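Local atomic coordinates of formate dehydrogenase subunit beta (Desulfovibrio gigas, PDB entry 1H0H), a protein that transfers electrons through three [4Fe-4S] clusters as the beta subunit of formate dehydrogenase, which reversibly oxidises formate to carbon dioxide. Residues Phe5-Arg10 with Met172-Arg176; Leu66-Asp70 with Leu207-Ala212; Tyr184-Cys190 with Leu200-Pro205. One frame throughout, in Å; residues are numbered along the deposited sequence.

Overall arrangement
The three contacts meet around strand 197-201, which takes part in interaction 3 and is touched by residues of interactions 1 and 2. Interaction 2 is the most buried. It is largely apolar and aromatic, and it fixes a C-terminal loop on strand 62-70 beside an iron-sulfur cluster that Pro69 touches. Interactions 1 and 3 are partly buried and hold the same four-stranded sheet, in which strands 2-7 and 197-201 are neighbours. Interaction 1 joins helix 166-180 to this sheet by an aromatic contact and a salt bridge. Interaction 3 forms the outer hairpin, with backbone bonds, apolar contacts and water at the solvent-facing edge. Leu200 packs against residues of interaction 1, while Tyr208 ties interaction 2 to interaction 3.

Interaction 1 (Phe5-Arg10 with Met172-Arg176)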
loop_
_atom_site.group_PDB
_atom_site.type_symbol
_atom_site.label_atom_id
_atom_site.label_comp_id
_atom_site.label_asym_id
_atom_site.label_seq_id
_atom_site.Cartn_x
_atom_site.Cartn_y
_atom_site.Cartn_z
ATOM N N PHE B 5 3.615 30.276 -10.533
ATOM C CA PHE B 5 2.384 30.495 -9.815
ATOM C C PHE B 5 2.299 29.345 -8.805
ATOM O O PHE B 5 2.292 28.186 -9.193
ATOM C CB PHE B 5 1.154 30.494 -10.714
ATOM C CG PHE B 5 -0.147 30.431 -9.945
ATOM C CD1 PHE B 5 -0.367 31.269 -8.860
ATOM C CD2 PHE B 5 -1.122 29.506 -10.275
ATOM C CE1 PHE B 5 -1.571 31.218 -8.133
ATOM C CE2 PHE B 5 -2.317 29.436 -9.550
ATOM C CZ PHE B 5 -2.534 30.309 -8.475
ATOM N N VAL B 6 2.267 29.672 -7.519
ATOM C CA VAL B 6 2.138 28.648 -6.489
ATOM C C VAL B 6 0.739 28.712 -5.876
ATOM O O VAL B 6 0.387 29.669 -5.183
ATOM C CB VAL B 6 3.199 28.834 -5.394
ATOM C CG1 VAL B 6 3.173 27.662 -4.423
ATOM C CG2 VAL B 6 4.607 29.028 -6.007
ATOM N N ASP B 7 -0.078 27.705 -6.153
ATOM C CA ASP B 7 -1.434 27.692 -5.642
ATOM C C ASP B 7 -1.441 26.876 -4.360
ATOM O O ASP B 7 -1.537 25.653 -4.429
ATOM C CB ASP B 7 -2.366 27.083 -6.691
ATOM C CG ASP B 7 -3.806 27.088 -6.276
ATOM O OD1 ASP B 7 -4.111 27.466 -5.126
ATOM O OD2 ASP B 7 -4.716 26.714 -7.044
ATOM N N THR B 8 -1.312 27.534 -3.200
ATOM C CA THR B 8 -1.287 26.808 -1.920
ATOM C C THR B 8 -2.570 26.033 -1.660
ATOM O O THR B 8 -2.574 25.069 -0.878
ATOM C CB THR B 8 -1.002 27.739 -0.716
ATOM O OG1 THR B 8 -2.098 28.648 -0.542
ATOM C CG2 THR B 8 0.224 28.623 -0.965
ATOM N N THR B 9 -3.656 26.387 -2.335
ATOM C CA THR B 9 -4.886 25.655 -2.075
ATOM C C THR B 9 -4.814 24.227 -2.633
ATOM O O THR B 9 -5.664 23.410 -2.324
ATOM C CB THR B 9 -6.149 26.357 -2.623
ATOM O OG1 THR B 9 -6.191 26.284 -4.068
ATOM C CG2 THR B 9 -6.153 27.837 -2.283
ATOM N N ARG B 10 -3.823 23.949 -3.475
ATOM C CA ARG B 10 -3.675 22.598 -4.012
ATOM C C ARG B 10 -2.528 21.800 -3.381
ATOM O O ARG B 10 -2.349 20.629 -3.715
ATOM C CB ARG B 10 -3.480 22.624 -5.534
ATOM C CG ARG B 10 -4.596 23.298 -6.302
ATOM C CD ARG B 10 -4.394 23.251 -7.794
ATOM N NE ARG B 10 -4.505 21.898 -8.326
ATOM C CZ ARG B 10 -5.641 21.418 -8.817
ATOM N NH1 ARG B 10 -6.713 22.200 -8.805
ATOM N NH2 ARG B 10 -5.713 20.171 -9.316
ATOM N N MET B 172 -2.485 33.222 -14.970
ATOM C CA MET B 172 -2.936 32.029 -14.275
ATOM C C MET B 172 -3.307 32.365 -12.832
ATOM O O MET B 172 -4.374 31.986 -12.342
ATOM C CB MET B 172 -1.830 30.969 -14.294
ATOM C CG MET B 172 -2.296 29.597 -13.833
ATOM S SD MET B 172 -0.934 28.406 -13.773
ATOM C CE MET B 172 -0.817 27.948 -15.414
ATOM N N ALA B 173 -2.421 33.080 -12.149
ATOM C CA ALA B 173 -2.660 33.457 -10.760
ATOM C C ALA B 173 -3.975 34.233 -10.608
ATOM O O ALA B 173 -4.784 33.939 -9.727
ATOM C CB ALA B 173 -1.489 34.288 -10.244
ATOM N N SER B 174 -4.170 35.233 -11.461
ATOM C CA SER B 174 -5.383 36.051 -11.429
ATOM C C SER B 174 -6.657 35.265 -11.670
ATOM O O SER B 174 -7.663 35.472 -11.004
ATOM C CB SER B 174 -5.303 37.151 -12.477
ATOM O OG SER B 174 -4.577 38.246 -11.955
ATOM N N ALA B 175 -6.621 34.401 -12.666
ATOM C CA ALA B 175 -7.759 33.558 -12.962
ATOM C C ALA B 175 -8.075 32.627 -11.785
ATOM O O ALA B 175 -9.242 32.420 -11.446
ATOM C CB ALA B 175 -7.497 32.744 -14.243
ATOM N N ARG B 176 -7.045 32.079 -11.149
ATOM C CA ARG B 176 -7.290 31.129 -10.071
ATOM C C ARG B 176 -7.860 31.848 -8.859
ATOM O O ARG B 176 -8.765 31.331 -8.193
ATOM C CB ARG B 176 -6.028 30.376 -9.677
ATOM C CG ARG B 176 -6.252 29.452 -8.467
ATOM C CD ARG B 176 -7.275 28.353 -8.699
ATOM N NE ARG B 176 -7.289 27.451 -7.543
ATOM C CZ ARG B 176 -8.271 26.614 -7.237
ATOM N NH1 ARG B 176 -9.367 26.531 -7.999
ATOM N NH2 ARG B 176 -8.157 25.849 -6.151
#
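Phe5 of strand 2-7 faces Ala173 of helix 166-180, with the CA atoms of Phe5 and Ala173 5.9 Å apart. The axes of 5-7 and 172-176 pass 9.1 Å from each other. Their directions differ by 26°, so the helix runs roughly along the strand. With CG anti to the backbone N (chi1 168°), the Phe5 ring reaches the helix. Ala173 CA lies over one ring face in a CH-pi contact, 3.7 Å from the centroid of Phe5. Met172 SD comes to the ring edge, 3.7 Å from Phe5 CD2, a Met-aromatic contact. Arg176 CB and CG touch Phe5 CZ. The Arg176 chain then reaches on to Asp7. Arg176 NE forms a salt bridge with Asp7 OD2 at 2.7 Å, but the bond is bent (133°). Arg176 NH2 makes a straighter bond, in the guanidinium plane, to Thr9 OG1 at 2.9 Å. Thr9 OG1 donates to Asp7 OD1, and Thr9 N bonds the same oxygen in an Asx turn. The carboxylate is therefore held at both oxygens. Through NH1, Arg176 also forms a salt bridge with Glu179. Strand 2-7 runs between strands 161-163 and 197-201. Leu200 of the latter packs on Phe5 and Arg176, and Val6 touches Pro69 of strand 62-70.

Interaction 2 (Leu66-Asp70 with Leu207-Ala212); sequences LFFPD and LYHEYA
Tyr208 has CG anti to its carbonyl carbon (chi1 -68°), and this directs its ring onto Leu66 of strand 62-70. Phe68 takes the other choice, with CG opposite its backbone N (chi1 -160°), and its ring extends over the loop. Leu66 CB sits over one face of Tyr208, 4.0 Å from the centroid of the Tyr208 ring, in a CH-pi contact. Leu66 CD1 also lies over a face of this ring, nearest to Tyr208 CE1, and touches Leu207 CB. At the ring edge, Phe67 O lies in the ring plane, 3.4 Å from Tyr208 CD2. Phe68 crosses Tyr208 at about a right angle and puts its CD1 3.7 Å from Tyr208 CB. Phe68 CZ rests 3.9 Å from Ala212 CB, and His209 CB lies over one face of the Phe68 ring. The loop is folded here by a type I turn from His209 to Ala212. Asp70 OD2 comes 3.3 Å from His209 CD2, but its angle to His209 NE2 is too poor for a hydrogen bond. The charge of Asp70 is met instead by Arg53 and Arg73. Tyr208 OH is hydrogen-bonded to the backbone N of Ala202. A water lies 2.8 Å from both Leu66 O and Tyr208 O and can bridge them. Pro69, beside Phe68, touches an iron-sulfur cluster. The loop is thus held to the strand mainly by apolar and aromatic fit, with polar links supplied by water and by residues around it.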
loop_
_atom_site.group_PDB
_atom_site.type_symbol
_atom_site.label_atom_id
_atom_site.label_comp_id
_atom_site.label_asym_id
_atom_site.label_seq_id
_atom_site.Cartn_x
_atom_site.Cartn_y
_atom_site.Cartn_z
ATOM N N LEU B 66 -2.637 24.917 6.973
ATOM C CA LEU B 66 -2.200 25.749 5.860
ATOM C C LEU B 66 -0.759 25.521 5.509
ATOM O O LEU B 66 0.112 25.566 6.371
ATOM C CB LEU B 66 -2.403 27.235 6.176
ATOM C CG LEU B 66 -3.826 27.596 6.602
ATOM C CD1 LEU B 66 -3.979 29.105 6.842
ATOM C CD2 LEU B 66 -4.847 27.097 5.570
ATOM N N PHE B 67 -0.523 25.321 4.226
ATOM C CA PHE B 67 0.790 24.993 3.719
ATOM C C PHE B 67 1.324 26.093 2.790
ATOM O O PHE B 67 0.577 26.652 1.999
ATOM C CB PHE B 67 0.723 23.667 2.963
ATOM C CG PHE B 67 0.086 22.540 3.748
ATOM C CD1 PHE B 67 0.424 22.315 5.066
ATOM C CD2 PHE B 67 -0.847 21.698 3.159
ATOM C CE1 PHE B 67 -0.167 21.286 5.790
ATOM C CE2 PHE B 67 -1.441 20.668 3.880
ATOM C CZ PHE B 67 -1.084 20.444 5.192
ATOM N N PHE B 68 2.626 26.331 2.865
ATOM C CA PHE B 68 3.311 27.365 2.091
ATOM C C PHE B 68 4.704 26.865 1.704
ATOM O O PHE B 68 5.616 26.839 2.531
ATOM C CB PHE B 68 3.435 28.614 2.980
ATOM C CG PHE B 68 3.671 29.883 2.235
ATOM C CD1 PHE B 68 2.603 30.605 1.703
ATOM C CD2 PHE B 68 4.941 30.397 2.111
ATOM C CE1 PHE B 68 2.824 31.825 1.009
ATOM C CE2 PHE B 68 5.161 31.588 1.419
ATOM C CZ PHE B 68 4.106 32.300 0.875
ATOM N N PRO B 69 4.883 26.445 0.459
ATOM C CA PRO B 69 6.182 25.917 -0.011
ATOM C C PRO B 69 7.098 27.085 -0.390
ATOM O O PRO B 69 7.233 27.447 -1.560
ATOM C CB PRO B 69 5.818 25.113 -1.261
ATOM C CG PRO B 69 4.476 25.529 -1.660
ATOM C CD PRO B 69 3.850 26.404 -0.579
ATOM N N ASP B 70 7.760 27.615 0.631
ATOM C CA ASP B 70 8.515 28.847 0.564
ATOM C C ASP B 70 9.823 28.712 -0.219
ATOM O O ASP B 70 10.448 27.656 -0.233
ATOM C CB ASP B 70 8.762 29.299 2.005
ATOM C CG ASP B 70 8.960 30.762 2.129
ATOM O OD1 ASP B 70 8.972 31.467 1.095
ATOM O OD2 ASP B 70 9.134 31.292 3.240
ATOM N N LEU B 207 -1.235 34.025 8.059
ATOM C CA LEU B 207 -1.649 32.764 8.677
ATOM C C LEU B 207 -0.844 31.629 8.046
ATOM O O LEU B 207 -0.716 30.544 8.623
ATOM C CB LEU B 207 -3.141 32.519 8.476
ATOM C CG LEU B 207 -4.027 33.503 9.222
ATOM C CD1 LEU B 207 -5.464 33.307 8.864
ATOM C CD2 LEU B 207 -3.803 33.336 10.706
ATOM N N TYR B 208 -0.286 31.881 6.873
ATOM C CA TYR B 208 0.576 30.884 6.222
ATOM C C TYR B 208 2.029 31.060 6.635
ATOM O O TYR B 208 2.740 30.083 6.907
ATOM C CB TYR B 208 0.494 30.970 4.699
ATOM C CG TYR B 208 -0.835 30.555 4.103
ATOM C CD1 TYR B 208 -1.969 31.364 4.230
ATOM C CD2 TYR B 208 -0.949 29.368 3.393
ATOM C CE1 TYR B 208 -3.186 30.982 3.681
ATOM C CE2 TYR B 208 -2.163 28.986 2.815
ATOM C CZ TYR B 208 -3.277 29.787 2.964
ATOM O OH TYR B 208 -4.485 29.388 2.403
ATOM N N HIS B 209 2.476 32.306 6.679
ATOM C CA HIS B 209 3.864 32.592 7.028
ATOM C C HIS B 209 3.989 34.070 7.309
ATOM O O HIS B 209 3.382 34.891 6.608
ATOM C CB HIS B 209 4.795 32.189 5.879
ATOM C CG HIS B 209 6.237 32.464 6.140
ATOM N ND1 HIS B 209 6.838 32.184 7.345
ATOM C CD2 HIS B 209 7.202 32.999 5.349
ATOM C CE1 HIS B 209 8.117 32.512 7.282
ATOM N NE2 HIS B 209 8.361 33.020 6.085
ATOM N N GLU B 210 4.736 34.403 8.358
ATOM C CA GLU B 210 4.851 35.805 8.794
ATOM C C GLU B 210 5.409 36.706 7.714
ATOM O O GLU B 210 5.160 37.914 7.702
ATOM C CB GLU B 210 5.702 35.914 10.059
ATOM C CG GLU B 210 7.127 35.374 9.944
ATOM C CD GLU B 210 7.888 35.434 11.281
ATOM O OE1 GLU B 210 7.608 36.331 12.119
ATOM O OE2 GLU B 210 8.763 34.571 11.507
ATOM N N TYR B 211 6.143 36.112 6.789
ATOM C CA TYR B 211 6.773 36.865 5.724
ATOM C C TYR B 211 6.231 36.492 4.365
ATOM O O TYR B 211 6.888 36.709 3.358
ATOM C CB TYR B 211 8.280 36.670 5.756
ATOM C CG TYR B 211 8.929 37.062 7.067
ATOM C CD1 TYR B 211 8.794 38.346 7.583
ATOM C CD2 TYR B 211 9.697 36.152 7.777
ATOM C CE1 TYR B 211 9.406 38.701 8.781
ATOM C CE2 TYR B 211 10.320 36.496 8.950
ATOM C CZ TYR B 211 10.173 37.760 9.458
ATOM O OH TYR B 211 10.796 38.099 10.643
ATOM N N ALA B 212 5.016 35.972 4.345
ATOM C CA ALA B 212 4.315 35.661 3.097
ATOM C C ALA B 212 4.223 36.869 2.160
ATOM O O ALA B 212 4.436 36.712 0.956
ATOM C CB ALA B 212 2.947 35.115 3.379
HETATM O O HOH W 1 2.140 27.498 5.933
#

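Interaction 3 (Tyr184-Cys190 with Leu200-Pro205)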
loop_
_atom_site.group_PDB
_atom_site.type_symbol
_atom_site.label_atom_id
_atom_site.label_comp_id
_atom_site.label_asym_id
_atom_site.label_seq_id
_atom_site.Cartn_x
_atom_site.Cartn_y
_atom_site.Cartn_z
ATOM N N TYR B 184 -13.768 32.057 -0.720
ATOM C CA TYR B 184 -12.690 32.450 0.175
ATOM C C TYR B 184 -12.524 33.936 0.039
ATOM O O TYR B 184 -11.624 34.428 -0.629
ATOM C CB TYR B 184 -11.391 31.699 -0.161
ATOM C CG TYR B 184 -11.492 30.225 0.163
ATOM C CD1 TYR B 184 -11.387 29.774 1.476
ATOM C CD2 TYR B 184 -11.722 29.293 -0.835
ATOM C CE1 TYR B 184 -11.494 28.428 1.781
ATOM C CE2 TYR B 184 -11.836 27.950 -0.540
ATOM C CZ TYR B 184 -11.727 27.525 0.772
ATOM O OH TYR B 184 -11.841 26.183 1.053
ATOM N N SER B 185 -13.401 34.662 0.703
ATOM C CA SER B 185 -13.417 36.097 0.520
ATOM C C SER B 185 -12.153 36.787 1.014
ATOM O O SER B 185 -11.939 37.967 0.739
ATOM C CB SER B 185 -14.694 36.729 1.085
ATOM O OG SER B 185 -14.875 36.417 2.451
ATOM N N ASP B 186 -11.294 36.065 1.724
ATOM C CA ASP B 186 -10.023 36.669 2.130
ATOM C C ASP B 186 -8.823 36.144 1.312
ATOM O O ASP B 186 -7.655 36.374 1.656
ATOM C CB ASP B 186 -9.796 36.516 3.632
ATOM C CG ASP B 186 -10.913 37.150 4.452
ATOM O OD1 ASP B 186 -11.885 37.645 3.845
ATOM O OD2 ASP B 186 -10.908 37.213 5.703
ATOM N N ALA B 187 -9.105 35.462 0.213
ATOM C CA ALA B 187 -8.028 34.944 -0.611
ATOM C C ALA B 187 -7.329 36.098 -1.299
ATOM O O ALA B 187 -7.959 37.110 -1.598
ATOM C CB ALA B 187 -8.561 33.998 -1.635
ATOM N N LYS B 188 -6.032 35.958 -1.540
ATOM C CA LYS B 188 -5.321 36.970 -2.328
ATOM C C LYS B 188 -4.018 36.444 -2.887
ATOM O O LYS B 188 -3.546 35.391 -2.484
ATOM C CB LYS B 188 -5.035 38.214 -1.496
ATOM C CG LYS B 188 -4.285 37.913 -0.213
ATOM C CD LYS B 188 -4.023 39.203 0.577
ATOM C CE LYS B 188 -2.896 39.986 -0.043
ATOM N NZ LYS B 188 -2.937 41.432 0.358
ATOM N N LEU B 189 -3.458 37.195 -3.833
ATOM C CA LEU B 189 -2.155 36.887 -4.372
ATOM C C LEU B 189 -1.174 37.665 -3.512
ATOM O O LEU B 189 -1.503 38.727 -3.007
ATOM C CB LEU B 189 -2.051 37.315 -5.825
ATOM C CG LEU B 189 -3.003 36.563 -6.743
ATOM C CD1 LEU B 189 -2.850 37.053 -8.160
ATOM C CD2 LEU B 189 -2.653 35.079 -6.640
ATOM N N CYS B 190 0.023 37.123 -3.338
ATOM C CA CYS B 190 1.010 37.757 -2.491
ATOM C C CYS B 190 1.938 38.635 -3.353
ATOM O O CYS B 190 2.658 38.139 -4.206
ATOM C CB CYS B 190 1.758 36.676 -1.696
ATOM S SG CYS B 190 0.676 35.703 -0.575
ATOM N N LEU B 200 -0.742 32.180 -4.204
ATOM C CA LEU B 200 -2.147 32.401 -3.929
ATOM C C LEU B 200 -2.412 31.801 -2.568
ATOM O O LEU B 200 -1.994 30.665 -2.302
ATOM C CB LEU B 200 -3.044 31.705 -4.961
ATOM C CG LEU B 200 -4.544 31.667 -4.622
ATOM C CD1 LEU B 200 -5.124 33.086 -4.536
ATOM C CD2 LEU B 200 -5.343 30.873 -5.627
ATOM N N THR B 201 -3.050 32.569 -1.692
ATOM C CA THR B 201 -3.478 32.067 -0.391
ATOM C C THR B 201 -4.968 32.228 -0.300
ATOM O O THR B 201 -5.538 33.104 -0.956
ATOM C CB THR B 201 -2.782 32.783 0.781
ATOM O OG1 THR B 201 -2.865 34.215 0.637
ATOM C CG2 THR B 201 -1.308 32.448 0.800
ATOM N N ALA B 202 -5.608 31.379 0.501
ATOM C CA ALA B 202 -7.050 31.420 0.635
ATOM C C ALA B 202 -7.493 32.285 1.818
ATOM O O ALA B 202 -8.664 32.549 1.980
ATOM C CB ALA B 202 -7.614 30.001 0.762
ATOM N N HIS B 203 -6.538 32.700 2.637
ATOM C CA HIS B 203 -6.815 33.503 3.815
ATOM C C HIS B 203 -5.659 34.461 4.016
ATOM O O HIS B 203 -4.693 34.434 3.265
ATOM C CB HIS B 203 -6.933 32.604 5.060
ATOM C CG HIS B 203 -7.759 31.384 4.836
ATOM N ND1 HIS B 203 -9.105 31.338 5.108
ATOM C CD2 HIS B 203 -7.434 30.172 4.328
ATOM C CE1 HIS B 203 -9.576 30.145 4.791
ATOM N NE2 HIS B 203 -8.578 29.419 4.319
ATOM N N ASN B 204 -5.764 35.303 5.033
ATOM C CA ASN B 204 -4.684 36.198 5.405
ATOM C C ASN B 204 -3.314 35.509 5.272
ATOM O O ASN B 204 -3.064 34.496 5.924
ATOM C CB ASN B 204 -4.899 36.618 6.850
ATOM C CG ASN B 204 -3.754 37.432 7.404
ATOM O OD1 ASN B 204 -2.880 37.874 6.666
ATOM N ND2 ASN B 204 -3.763 37.641 8.735
ATOM N N PRO B 205 -2.475 36.022 4.370
ATOM C CA PRO B 205 -1.112 35.521 4.126
ATOM C C PRO B 205 -0.280 35.211 5.369
ATOM O O PRO B 205 0.476 34.221 5.399
ATOM C CB PRO B 205 -0.468 36.676 3.340
ATOM C CG PRO B 205 -1.574 37.243 2.549
ATOM C CD PRO B 205 -2.830 37.099 3.424
HETATM O O HOH W 2 -11.040 33.619 2.870
HETATM O O HOH W 3 -8.244 35.265 6.637
#
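Leu189 and Leu200 form the apolar centre of this beta hairpin, made by strands 188-189 and 197-201. Leu189 CD2 lies 3.8 Å from Leu200 CB and also touches Leu200 CD1. The two residues are a non-hydrogen-bonded antiparallel pair. Their side chains share the face of the sheet that is covered by helix 166-180, where Leu189 meets Ala173 and Leu200 meets Leu177. Cys190 adds its sulfur to a second apolar patch, with SG 4.1 Å from Pro205 CG and close to the methyl of Thr201. Lys188 places CG between its backbone N and carbonyl carbon (chi1 55°). This turns the chain across Pro205, with Lys188 CD 3.7 Å from Pro205 CG. At the other end, Ala202 CB lies over one face of the Tyr184 ring in a CH-pi contact. His203 CE1 lies near the plane of that ring, 3.8 Å from Tyr184 CD1, and the two rings meet obliquely.

The backbones are joined at the hydrogen-bonded pair Lys188 and Thr201. Thr201 N donates to Lys188 O at 3.0 Å and almost straight (177°). The return bond, Lys188 N to Thr201 O, is also 3.0 Å but more bent, its donor tilted from the carbonyl plane. Thr201 OG1 donates to His203 O, two residues on, nearly in line with its C=O bond. Before strand 188-189, a type I turn from Tyr184 to Ala187 leads into the hairpin. Near this turn the contact becomes polar. A water links Asn204 N to Asp186 OD2, the latter bond weak. Another water accepts from Asp186 N at 2.7 Å and donates to Ala202 O at 2.8 Å.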